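Local structure of Dye-decolorizing peroxidase (Irpex lacteus, 7D8M) at residues A[331-336]-A[362-367]; A[195-200]-A[215-220]; A[11-16]-A[436-441]. The protein probably acts as a haem b peroxidase of the dye-decolorizing family, using its iron porphyrin to oxidise substrates such as dyes with hydrogen peroxide. One frame throughout, in Å; residues are numbered along the deposited sequence.

Interaction 1 of 3, residues A[331-336]-A[362-367]. With HEM (protoporphyrin IX containing Fe), chain B; OXY (oxygen molecule), chain C.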
loop_
_atom_site.group_PDB
_atom_site.type_symbol
_atom_site.label_atom_id
_atom_site.label_comp_id
_atom_site.label_asym_id
_atom_site.label_seq_id
_atom_site.Cartn_x
_atom_site.Cartn_y
_atom_site.Cartn_z
ATOM N N PHE A 331 10.748 8.778 3.435
ATOM C CA PHE A 331 9.779 8.380 2.425
ATOM C C PHE A 331 9.452 6.887 2.464
ATOM O O PHE A 331 8.885 6.353 1.504
ATOM C CB PHE A 331 10.294 8.802 1.042
ATOM C CG PHE A 331 10.803 10.224 1.007
ATOM C CD1 PHE A 331 9.916 11.296 1.061
ATOM C CD2 PHE A 331 12.164 10.492 0.952
ATOM C CE1 PHE A 331 10.376 12.609 1.040
ATOM C CE2 PHE A 331 12.640 11.805 0.928
ATOM C CZ PHE A 331 11.745 12.869 0.973
ATOM N N HIS A 332 9.779 6.205 3.556
ATOM C CA HIS A 332 9.333 4.831 3.738
ATOM C C HIS A 332 7.932 4.799 4.340
ATOM O O HIS A 332 7.523 5.721 5.050
ATOM C CB HIS A 332 10.319 4.075 4.619
ATOM C CG HIS A 332 11.663 3.896 3.977
ATOM N ND1 HIS A 332 12.061 2.707 3.403
ATOM C CD2 HIS A 332 12.691 4.762 3.803
ATOM C CE1 HIS A 332 13.279 2.847 2.904
ATOM N NE2 HIS A 332 13.683 4.086 3.130
ATOM N N ALA A 333 7.189 3.733 4.029
ATOM C CA ALA A 333 5.830 3.559 4.538
ATOM C C ALA A 333 5.487 2.080 4.471
ATOM O O ALA A 333 6.097 1.323 3.712
ATOM C CB ALA A 333 4.824 4.395 3.740
ATOM N N ILE A 334 4.502 1.674 5.267
ATOM C CA ILE A 334 4.144 0.265 5.411
ATOM C C ILE A 334 2.891 -0.031 4.598
ATOM O O ILE A 334 1.848 0.608 4.793
ATOM C CB ILE A 334 3.928 -0.108 6.886
ATOM C CG1 ILE A 334 5.238 -0.014 7.673
ATOM C CG2 ILE A 334 3.318 -1.500 6.989
ATOM C CD1 ILE A 334 5.043 -0.139 9.180
ATOM N N ARG A 335 2.978 -1.023 3.715
ATOM C CA ARG A 335 1.826 -1.480 2.949
ATOM C C ARG A 335 1.171 -2.667 3.654
ATOM O O ARG A 335 1.858 -3.564 4.150
ATOM C CB ARG A 335 2.251 -1.866 1.525
ATOM C CG ARG A 335 2.792 -0.689 0.694
ATOM C CD ARG A 335 3.572 -1.150 -0.553
ATOM N NE ARG A 335 4.718 -1.957 -0.177
ATOM C CZ ARG A 335 4.917 -3.200 -0.599
ATOM N NH1 ARG A 335 4.043 -3.763 -1.421
ATOM N NH2 ARG A 335 5.975 -3.886 -0.184
ATOM N N ALA A 336 -0.167 -2.662 3.698
ATOM C CA ALA A 336 -0.927 -3.688 4.412
ATOM C C ALA A 336 -2.179 -4.093 3.646
ATOM O O ALA A 336 -3.159 -4.564 4.241
ATOM C CB ALA A 336 -1.308 -3.215 5.827
ATOM N N PHE A 362 -5.555 -1.578 -1.697
ATOM C CA PHE A 362 -4.257 -1.060 -1.291
ATOM C C PHE A 362 -4.368 -0.231 -0.015
ATOM O O PHE A 362 -5.209 0.667 0.081
ATOM C CB PHE A 362 -3.677 -0.224 -2.441
ATOM C CG PHE A 362 -2.377 0.438 -2.142
ATOM C CD1 PHE A 362 -1.166 -0.181 -2.476
ATOM C CD2 PHE A 362 -2.345 1.715 -1.614
ATOM C CE1 PHE A 362 0.044 0.450 -2.226
ATOM C CE2 PHE A 362 -1.135 2.352 -1.374
ATOM C CZ PHE A 362 0.062 1.714 -1.668
ATOM N N VAL A 363 -3.499 -0.519 0.951
ATOM C CA VAL A 363 -3.432 0.206 2.213
ATOM C C VAL A 363 -1.977 0.538 2.496
ATOM O O VAL A 363 -1.120 -0.352 2.456
ATOM C CB VAL A 363 -4.003 -0.617 3.384
ATOM C CG1 VAL A 363 -3.750 0.116 4.691
ATOM C CG2 VAL A 363 -5.487 -0.928 3.175
ATOM N N GLU A 364 -1.697 1.803 2.802
ATOM C CA GLU A 364 -0.343 2.222 3.135
ATOM C C GLU A 364 -0.379 3.176 4.320
ATOM O O GLU A 364 -1.170 4.128 4.332
ATOM C CB GLU A 364 0.348 2.891 1.936
ATOM C CG GLU A 364 1.842 3.060 2.122
ATOM C CD GLU A 364 2.583 3.401 0.831
ATOM O OE1 GLU A 364 1.980 4.019 -0.063
ATOM O OE2 GLU A 364 3.770 3.027 0.708
ATOM N N TYR A 365 0.481 2.919 5.306
ATOM C CA TYR A 365 0.542 3.688 6.546
ATOM C C TYR A 365 1.816 4.522 6.606
ATOM O O TYR A 365 2.885 4.064 6.192
ATOM C CB TYR A 365 0.510 2.765 7.763
ATOM C CG TYR A 365 -0.779 2.025 7.976
ATOM C CD1 TYR A 365 -1.836 2.612 8.665
ATOM C CD2 TYR A 365 -0.931 0.717 7.529
ATOM C CE1 TYR A 365 -3.032 1.914 8.895
ATOM C CE2 TYR A 365 -2.122 0.006 7.764
ATOM C CZ TYR A 365 -3.167 0.614 8.442
ATOM O OH TYR A 365 -4.346 -0.086 8.663
ATOM N N GLN A 366 1.703 5.730 7.161
ATOM C CA GLN A 366 2.824 6.657 7.298
ATOM C C GLN A 366 2.377 7.823 8.166
ATOM O O GLN A 366 1.187 8.143 8.235
ATOM C CB GLN A 366 3.317 7.183 5.938
ATOM C CG GLN A 366 2.236 7.917 5.141
ATOM C CD GLN A 366 1.395 6.984 4.278
ATOM O OE1 GLN A 366 1.845 6.507 3.238
ATOM N NE2 GLN A 366 0.162 6.724 4.707
ATOM N N SER A 367 3.353 8.481 8.796
ATOM C CA SER A 367 3.045 9.638 9.628
ATOM C C SER A 367 2.733 10.882 8.807
ATOM O O SER A 367 2.066 11.791 9.314
ATOM C CB SER A 367 4.205 9.924 10.586
ATOM O OG SER A 367 5.319 10.492 9.899
HETATM C CHA HEM B . 6.516 -3.258 -3.806
HETATM C CHB HEM B . 2.912 -4.681 -6.723
HETATM C CHC HEM B . 0.667 -0.438 -5.962
HETATM C CHD HEM B . 4.505 1.158 -3.462
HETATM C C1A HEM B . 5.736 -4.027 -4.641
HETATM C C2A HEM B . 5.997 -5.399 -5.034
HETATM C C3A HEM B . 4.987 -5.792 -5.831
HETATM C C4A HEM B . 4.064 -4.685 -5.966
HETATM C CMA HEM B . 4.794 -7.160 -6.510
HETATM C CAA HEM B . 7.227 -6.230 -4.581
HETATM C CBA HEM B . 6.921 -6.957 -3.272
HETATM C CGA HEM B . 7.531 -6.243 -2.082
HETATM O O1A HEM B . 8.648 -5.690 -2.215
HETATM O O2A HEM B . 6.912 -6.251 -0.982
HETATM C C1B HEM B . 1.983 -3.669 -6.734
HETATM C C2B HEM B . 0.692 -3.737 -7.379
HETATM C C3B HEM B . 0.078 -2.556 -7.177
HETATM C C4B HEM B . 0.954 -1.721 -6.386
HETATM C CMB HEM B . 0.196 -4.976 -8.181
HETATM C CAB HEM B . -1.330 -2.086 -7.620
HETATM C CBB HEM B . -2.310 -2.924 -7.976
HETATM C C1C HEM B . 1.530 0.403 -5.279
HETATM C C2C HEM B . 1.321 1.810 -4.984
HETATM C C3C HEM B . 2.386 2.250 -4.283
HETATM C C4C HEM B . 3.305 1.136 -4.138
HETATM C CMC HEM B . 0.051 2.589 -5.406
HETATM C CAC HEM B . 2.696 3.666 -3.729
HETATM C CBC HEM B . 2.161 4.787 -4.242
HETATM C C1D HEM B . 5.319 0.068 -3.235
HETATM C C2D HEM B . 6.438 -0.010 -2.309
HETATM C C3D HEM B . 6.990 -1.220 -2.411
HETATM C C4D HEM B . 6.243 -1.967 -3.405
HETATM C CMD HEM B . 6.935 1.101 -1.370
HETATM C CAD HEM B . 8.211 -1.728 -1.619
HETATM C CBD HEM B . 9.479 -1.362 -2.398
HETATM C CGD HEM B . 10.732 -1.733 -1.635
HETATM O O1D HEM B . 11.695 -2.224 -2.279
HETATM O O2D HEM B . 10.773 -1.552 -0.385
HETATM N NA HEM B . 4.559 -3.624 -5.232
HETATM N NB HEM B . 2.117 -2.425 -6.132
HETATM N NC HEM B . 2.749 0.037 -4.758
HETATM N ND HEM B . 5.214 -1.153 -3.879
HETATM FE FE HEM B . 3.715 -1.728 -5.144
HETATM O O1 OXY C . 0.747 -3.668 -1.783
HETATM O O2 OXY C . 1.330 -3.887 -2.846
#
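Ala333 CB lies beside the Glu364 side chain, 3.6 Å from its CG, and meets the backbone O of Tyr365 at 3.1 Å; the small methyl lets the two strands come this close. Two residues on, Arg335 CG passes Glu364 OE2 at 3.8 Å, but the guanidinium and carboxylate planes stand 82° apart and the charged atoms do not touch. The arginine chain bends at chi3 (-60°) and lays its guanidinium flat over the haem, CZ 3.3 Å from C4D. From there NH2 gives a fairly straight bond to propionate O2A (2.7 Å) and another to Ser175 O, while NH1 makes a weak one to the bound oxygen molecule and a salt bridge to Asp172. Together these bonds hold the guanidinium flat over the porphyrin.

The backbones form an antiparallel pair of strands, 334-340 at the edge of the sheet and 359-366 next to it, within the ferredoxin-like alpha+beta fold of DyP-type peroxidases. Ile334 and Tyr365 exchange two N-H...O bonds, and Ala336 N reaches Val363 O at 2.8 Å. Arg335 and Glu364 thereby share the haem face of the sheet with Phe362, whose CE1 comes within 3.3 Å of haem C2C. On the reverse face, Ala336 CB sits at the edge of the Tyr365 ring, 3.8 Å from CE2, and the tyrosine hydroxyl bonds to Asp15.

Interaction 2 of 3, residues A[195-200]-A[215-220]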
loop_
_atom_site.group_PDB
_atom_site.type_symbol
_atom_site.label_atom_id
_atom_site.label_comp_id
_atom_site.label_asym_id
_atom_site.label_seq_id
_atom_site.Cartn_x
_atom_site.Cartn_y
_atom_site.Cartn_z
ATOM N N GLY A 195 8.843 7.895 14.248
ATOM C CA GLY A 195 8.024 9.007 13.795
ATOM C C GLY A 195 7.787 9.087 12.301
ATOM O O GLY A 195 7.034 9.968 11.871
ATOM N N ILE A 196 8.410 8.216 11.495
ATOM C CA ILE A 196 8.057 8.158 10.081
ATOM C C ILE A 196 6.755 7.398 9.897
ATOM O O ILE A 196 6.025 7.633 8.929
ATOM C CB ILE A 196 9.205 7.530 9.261
ATOM C CG1 ILE A 196 10.500 8.316 9.462
ATOM C CG2 ILE A 196 8.875 7.481 7.763
ATOM C CD1 ILE A 196 10.382 9.791 9.119
ATOM N N ILE A 197 6.430 6.499 10.821
ATOM C CA ILE A 197 5.204 5.719 10.758
ATOM C C ILE A 197 4.143 6.256 11.713
ATOM O O ILE A 197 2.968 6.346 11.348
ATOM C CB ILE A 197 5.501 4.232 11.056
ATOM C CG1 ILE A 197 6.513 3.657 10.053
ATOM C CG2 ILE A 197 4.192 3.414 11.139
ATOM C CD1 ILE A 197 6.239 4.003 8.573
ATOM N N PHE A 198 4.539 6.598 12.939
ATOM C CA PHE A 198 3.608 6.933 14.010
ATOM C C PHE A 198 3.681 8.423 14.311
ATOM O O PHE A 198 4.750 8.936 14.665
ATOM C CB PHE A 198 3.918 6.133 15.273
ATOM C CG PHE A 198 3.763 4.653 15.110
ATOM C CD1 PHE A 198 2.507 4.085 14.969
ATOM C CD2 PHE A 198 4.873 3.826 15.108
ATOM C CE1 PHE A 198 2.363 2.721 14.822
ATOM C CE2 PHE A 198 4.735 2.471 14.960
ATOM C CZ PHE A 198 3.475 1.916 14.819
ATOM N N THR A 199 2.544 9.103 14.199
ATOM C CA THR A 199 2.492 10.519 14.533
ATOM C C THR A 199 2.844 10.732 16.001
ATOM O O THR A 199 2.458 9.948 16.872
ATOM C CB THR A 199 1.100 11.078 14.238
ATOM O OG1 THR A 199 0.116 10.264 14.891
ATOM C CG2 THR A 199 0.840 11.079 12.728
ATOM N N GLY A 200 3.615 11.785 16.267
ATOM C CA GLY A 200 4.007 12.133 17.611
ATOM C C GLY A 200 5.235 11.426 18.133
ATOM O O GLY A 200 5.736 11.810 19.194
ATOM N N ASP A 215 0.915 8.020 18.515
ATOM C CA ASP A 215 0.806 6.607 18.170
ATOM C C ASP A 215 -0.336 6.313 17.203
ATOM O O ASP A 215 -0.738 5.156 17.056
ATOM C CB ASP A 215 0.670 5.742 19.427
ATOM C CG ASP A 215 1.959 5.664 20.214
ATOM O OD1 ASP A 215 3.034 5.851 19.614
ATOM O OD2 ASP A 215 1.900 5.411 21.437
ATOM N N GLY A 216 -0.876 7.332 16.535
ATOM C CA GLY A 216 -1.717 7.117 15.377
ATOM C C GLY A 216 -0.878 6.990 14.109
ATOM O O GLY A 216 0.348 7.064 14.139
ATOM N N SER A 217 -1.564 6.801 12.976
ATOM C CA SER A 217 -0.908 6.813 11.669
ATOM C C SER A 217 -1.939 7.116 10.593
ATOM O O SER A 217 -3.133 6.881 10.769
ATOM C CB SER A 217 -0.206 5.486 11.361
ATOM O OG SER A 217 0.574 5.595 10.168
ATOM N N PHE A 218 -1.466 7.638 9.466
ATOM C CA PHE A 218 -2.364 7.928 8.355
ATOM C C PHE A 218 -2.527 6.688 7.493
ATOM O O PHE A 218 -1.538 6.070 7.078
ATOM C CB PHE A 218 -1.856 9.109 7.530
ATOM C CG PHE A 218 -2.002 10.426 8.237
ATOM C CD1 PHE A 218 -0.951 10.955 8.956
ATOM C CD2 PHE A 218 -3.213 11.102 8.228
ATOM C CE1 PHE A 218 -1.095 12.153 9.625
ATOM C CE2 PHE A 218 -3.359 12.298 8.889
ATOM C CZ PHE A 218 -2.303 12.823 9.590
ATOM N N LEU A 219 -3.778 6.318 7.254
ATOM C CA LEU A 219 -4.134 5.157 6.445
ATOM C C LEU A 219 -4.595 5.656 5.083
ATOM O O LEU A 219 -5.688 6.226 4.964
ATOM C CB LEU A 219 -5.236 4.342 7.131
ATOM C CG LEU A 219 -5.661 2.943 6.638
ATOM C CD1 LEU A 219 -6.743 2.379 7.586
ATOM C CD2 LEU A 219 -6.159 2.905 5.175
ATOM N N VAL A 220 -3.788 5.407 4.048
ATOM C CA VAL A 220 -4.196 5.677 2.674
ATOM C C VAL A 220 -4.861 4.430 2.112
ATOM O O VAL A 220 -4.252 3.354 2.094
ATOM C CB VAL A 220 -3.005 6.081 1.792
ATOM C CG1 VAL A 220 -3.475 6.170 0.345
ATOM C CG2 VAL A 220 -2.398 7.400 2.262
#
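With chi1 at -172°, Ser217 turns OG opposite its own backbone N and into the path of Ile197 O, which accepts its hydrogen bond at 2.8 Å. Thr199 takes chi1 of 53°, which sets OG1 near the Gly216 backbone and places CG2 anti to the carbonyl carbon, 3.8 Å from CE1 of Phe218. The hydroxyl bonds to Ala213 O, so a branched residue with one polar and one apolar arm suits this place. The threonine and phenylalanine side chains cross at about a right angle.

Two backbone bonds join the segments. Thr199 N donates to Gly216 O at 3.0 Å, and Asp215 N donates to Thr199 O. Gly216 O also takes a CA-H...O contact from Phe198 and lies at the edge of that residue's ring, 3.8 Å from CD1. One face of the ring is covered by Ile197 CG2. Gly216, having no side chain, lets Thr199 OG1 lie close to its backbone, 3.3 Å from Gly216 O; the Asp215 carboxylate forms a salt bridge with Arg201.

Thus the chain leaving the short helix 194-197 is tied to the start of strand 217-226. Helix 14-17 packs against Ile197, Phe198 and Ser217, and strand 428-438 brings the Phe437 ring edge-to-face with Phe218.

Interaction 3 of 3, residues A[11-16]-A[436-441]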
loop_
_atom_site.group_PDB
_atom_site.type_symbol
_atom_site.label_atom_id
_atom_site.label_comp_id
_atom_site.label_asym_id
_atom_site.label_seq_id
_atom_site.Cartn_x
_atom_site.Cartn_y
_atom_site.Cartn_z
ATOM N N ASN A 11 -1.723 -0.169 22.886
ATOM C CA ASN A 11 -2.508 1.002 22.512
ATOM C C ASN A 11 -2.438 1.350 21.024
ATOM O O ASN A 11 -3.083 2.318 20.595
ATOM C CB ASN A 11 -2.067 2.222 23.325
ATOM C CG ASN A 11 -3.112 3.318 23.321
ATOM O OD1 ASN A 11 -4.301 3.036 23.205
ATOM N ND2 ASN A 11 -2.678 4.568 23.418
ATOM N N ILE A 12 -1.686 0.605 20.223
ATOM C CA ILE A 12 -1.501 0.922 18.808
ATOM C C ILE A 12 -2.325 -0.054 17.979
ATOM O O ILE A 12 -2.251 -1.271 18.188
ATOM C CB ILE A 12 -0.013 0.880 18.421
ATOM C CG1 ILE A 12 0.770 1.850 19.312
ATOM C CG2 ILE A 12 0.183 1.208 16.929
ATOM C CD1 ILE A 12 2.255 1.942 18.989
ATOM N N GLN A 13 -3.128 0.483 17.060
ATOM C CA GLN A 13 -3.935 -0.356 16.185
ATOM C C GLN A 13 -3.042 -1.291 15.377
ATOM O O GLN A 13 -2.096 -0.852 14.710
ATOM C CB GLN A 13 -4.785 0.513 15.263
ATOM C CG GLN A 13 -5.840 1.310 16.010
ATOM C CD GLN A 13 -7.011 1.646 15.134
ATOM O OE1 GLN A 13 -7.750 0.759 14.697
ATOM N NE2 GLN A 13 -7.196 2.929 14.861
ATOM N N GLY A 14 -3.375 -2.582 15.425
ATOM C CA GLY A 14 -2.465 -3.617 14.977
ATOM C C GLY A 14 -2.171 -3.609 13.488
ATOM O O GLY A 14 -1.081 -4.011 13.074
ATOM N N ASP A 15 -3.129 -3.179 12.659
ATOM C CA ASP A 15 -2.890 -3.241 11.218
ATOM C C ASP A 15 -1.807 -2.269 10.765
ATOM O O ASP A 15 -1.259 -2.436 9.667
ATOM C CB ASP A 15 -4.180 -2.982 10.440
ATOM C CG ASP A 15 -4.072 -3.403 8.985
ATOM O OD1 ASP A 15 -3.823 -4.601 8.739
ATOM O OD2 ASP A 15 -4.223 -2.538 8.089
ATOM N N ILE A 16 -1.467 -1.276 11.588
ATOM C CA ILE A 16 -0.471 -0.284 11.188
ATOM C C ILE A 16 0.902 -0.922 11.046
ATOM O O ILE A 16 1.610 -0.717 10.045
ATOM C CB ILE A 16 -0.428 0.875 12.197
ATOM C CG1 ILE A 16 -1.821 1.496 12.383
ATOM C CG2 ILE A 16 0.640 1.906 11.769
ATOM C CD1 ILE A 16 -1.919 2.480 13.554
ATOM N N PHE A 436 -7.312 8.433 5.522
ATOM C CA PHE A 436 -7.851 8.299 6.867
ATOM C C PHE A 436 -6.726 8.470 7.876
ATOM O O PHE A 436 -5.537 8.460 7.532
ATOM C CB PHE A 436 -8.530 6.934 7.083
ATOM C CG PHE A 436 -9.579 6.586 6.061
ATOM C CD1 PHE A 436 -10.919 6.857 6.301
ATOM C CD2 PHE A 436 -9.234 5.936 4.888
ATOM C CE1 PHE A 436 -11.891 6.517 5.372
ATOM C CE2 PHE A 436 -10.200 5.596 3.960
ATOM C CZ PHE A 436 -11.529 5.878 4.205
ATOM N N PHE A 437 -7.117 8.625 9.138
ATOM C CA PHE A 437 -6.194 8.627 10.267
ATOM C C PHE A 437 -6.627 7.534 11.233
ATOM O O PHE A 437 -7.784 7.511 11.655
ATOM C CB PHE A 437 -6.173 9.982 10.979
ATOM C CG PHE A 437 -5.238 10.027 12.156
ATOM C CD1 PHE A 437 -3.860 10.108 11.961
ATOM C CD2 PHE A 437 -5.728 9.979 13.455
ATOM C CE1 PHE A 437 -2.991 10.136 13.036
ATOM C CE2 PHE A 437 -4.863 10.006 14.538
ATOM C CZ PHE A 437 -3.494 10.091 14.329
ATOM N N SER A 438 -5.699 6.630 11.564
ATOM C CA SER A 438 -5.931 5.587 12.552
ATOM C C SER A 438 -5.430 6.088 13.895
ATOM O O SER A 438 -4.212 6.143 14.105
ATOM C CB SER A 438 -5.206 4.297 12.173
ATOM O OG SER A 438 -5.778 3.685 11.029
ATOM N N PRO A 439 -6.298 6.455 14.821
ATOM C CA PRO A 439 -5.827 6.918 16.122
ATOM C C PRO A 439 -5.345 5.747 16.964
ATOM O O PRO A 439 -5.600 4.576 16.670
ATOM C CB PRO A 439 -7.064 7.577 16.749
ATOM C CG PRO A 439 -8.140 7.512 15.709
ATOM C CD PRO A 439 -7.764 6.448 14.739
ATOM N N SER A 440 -4.626 6.094 18.024
ATOM C CA SER A 440 -4.403 5.145 19.097
ATOM C C SER A 440 -5.741 4.675 19.658
ATOM O O SER A 440 -6.793 5.290 19.444
ATOM C CB SER A 440 -3.566 5.771 20.206
ATOM O OG SER A 440 -4.374 6.631 20.991
ATOM N N ILE A 441 -5.695 3.565 20.390
ATOM C CA ILE A 441 -6.934 2.984 20.884
ATOM C C ILE A 441 -7.574 3.899 21.919
ATOM O O ILE A 441 -8.779 4.160 21.862
ATOM C CB ILE A 441 -6.669 1.567 21.414
ATOM C CG1 ILE A 441 -5.921 0.771 20.326
ATOM C CG2 ILE A 441 -7.969 0.900 21.797
ATOM C CD1 ILE A 441 -5.918 -0.731 20.504
HETATM O O HOH W 1 -2.812 3.323 16.588
#
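Asn11 and Ile441 meet through a backbone hydrogen bond, which Ile441 N donates to Asn11 O at 2.9 Å and 168°. A second bond comes from a side chain: Gln13 NE2 donates to Pro439 O at 2.9 Å, in the carbonyl plane and on a lone pair, with the acceptor close to the plane of the amide. The glutamine chain runs extended beyond CG (chi2 -154°), long enough to reach across, and NE2 also bonds to Leu70 O, so both contacts help fix the amide. Water 1 adds a bridge, accepting from Gln13 N and donating to Pro439 O, so that this carbonyl has two partners. Proline has no N-H to offer, but its carbonyl remains a good acceptor.

The contact lies where strand 428-438 ends and helix 441-448 begins. Ser440 is the N-cap, its OG bonding to Ala443 N, and Asn11 OD1 accepts from Thr442 N; short polar side chains suit a helix start, where amide protons lack partners within the helix. Segment 11-16, on the other side of the contact, leads into the short helix 14-17.

Van der Waals contacts make up the rest. Ile441 CG1 lies 3.2 Å from Asn11 O, and the two side chains run alongside one another, pointing opposite ways. ND2 of Asn11 rests 3.5 Å from Ser440 CB, and Ile16 pushes CD1 to 4.0 Å from Ser438 CB.

How the interactions relate
All three contacts reach one antiparallel sheet, ordered 334-340, 359-366, 217-226, 428-438. Interaction 1 joins the first two strands, while interactions 2 and 3 lie at ends of the other two. Interaction 2 has its centre about 9 Å from that of interaction 1 and about 8 Å from that of interaction 3; the outer two centres are about 13 Å apart. Along the chain, 2 closes before 1 opens, and both are nested inside the long loop closed by 3. Ser367 probably hydrogen-bonds to Gly195 and Ile196, and Ser217 to Ser438. Interaction 1 thus carries the haem-binding side, and interaction 3 brings the N-terminal region against the end of the last strand.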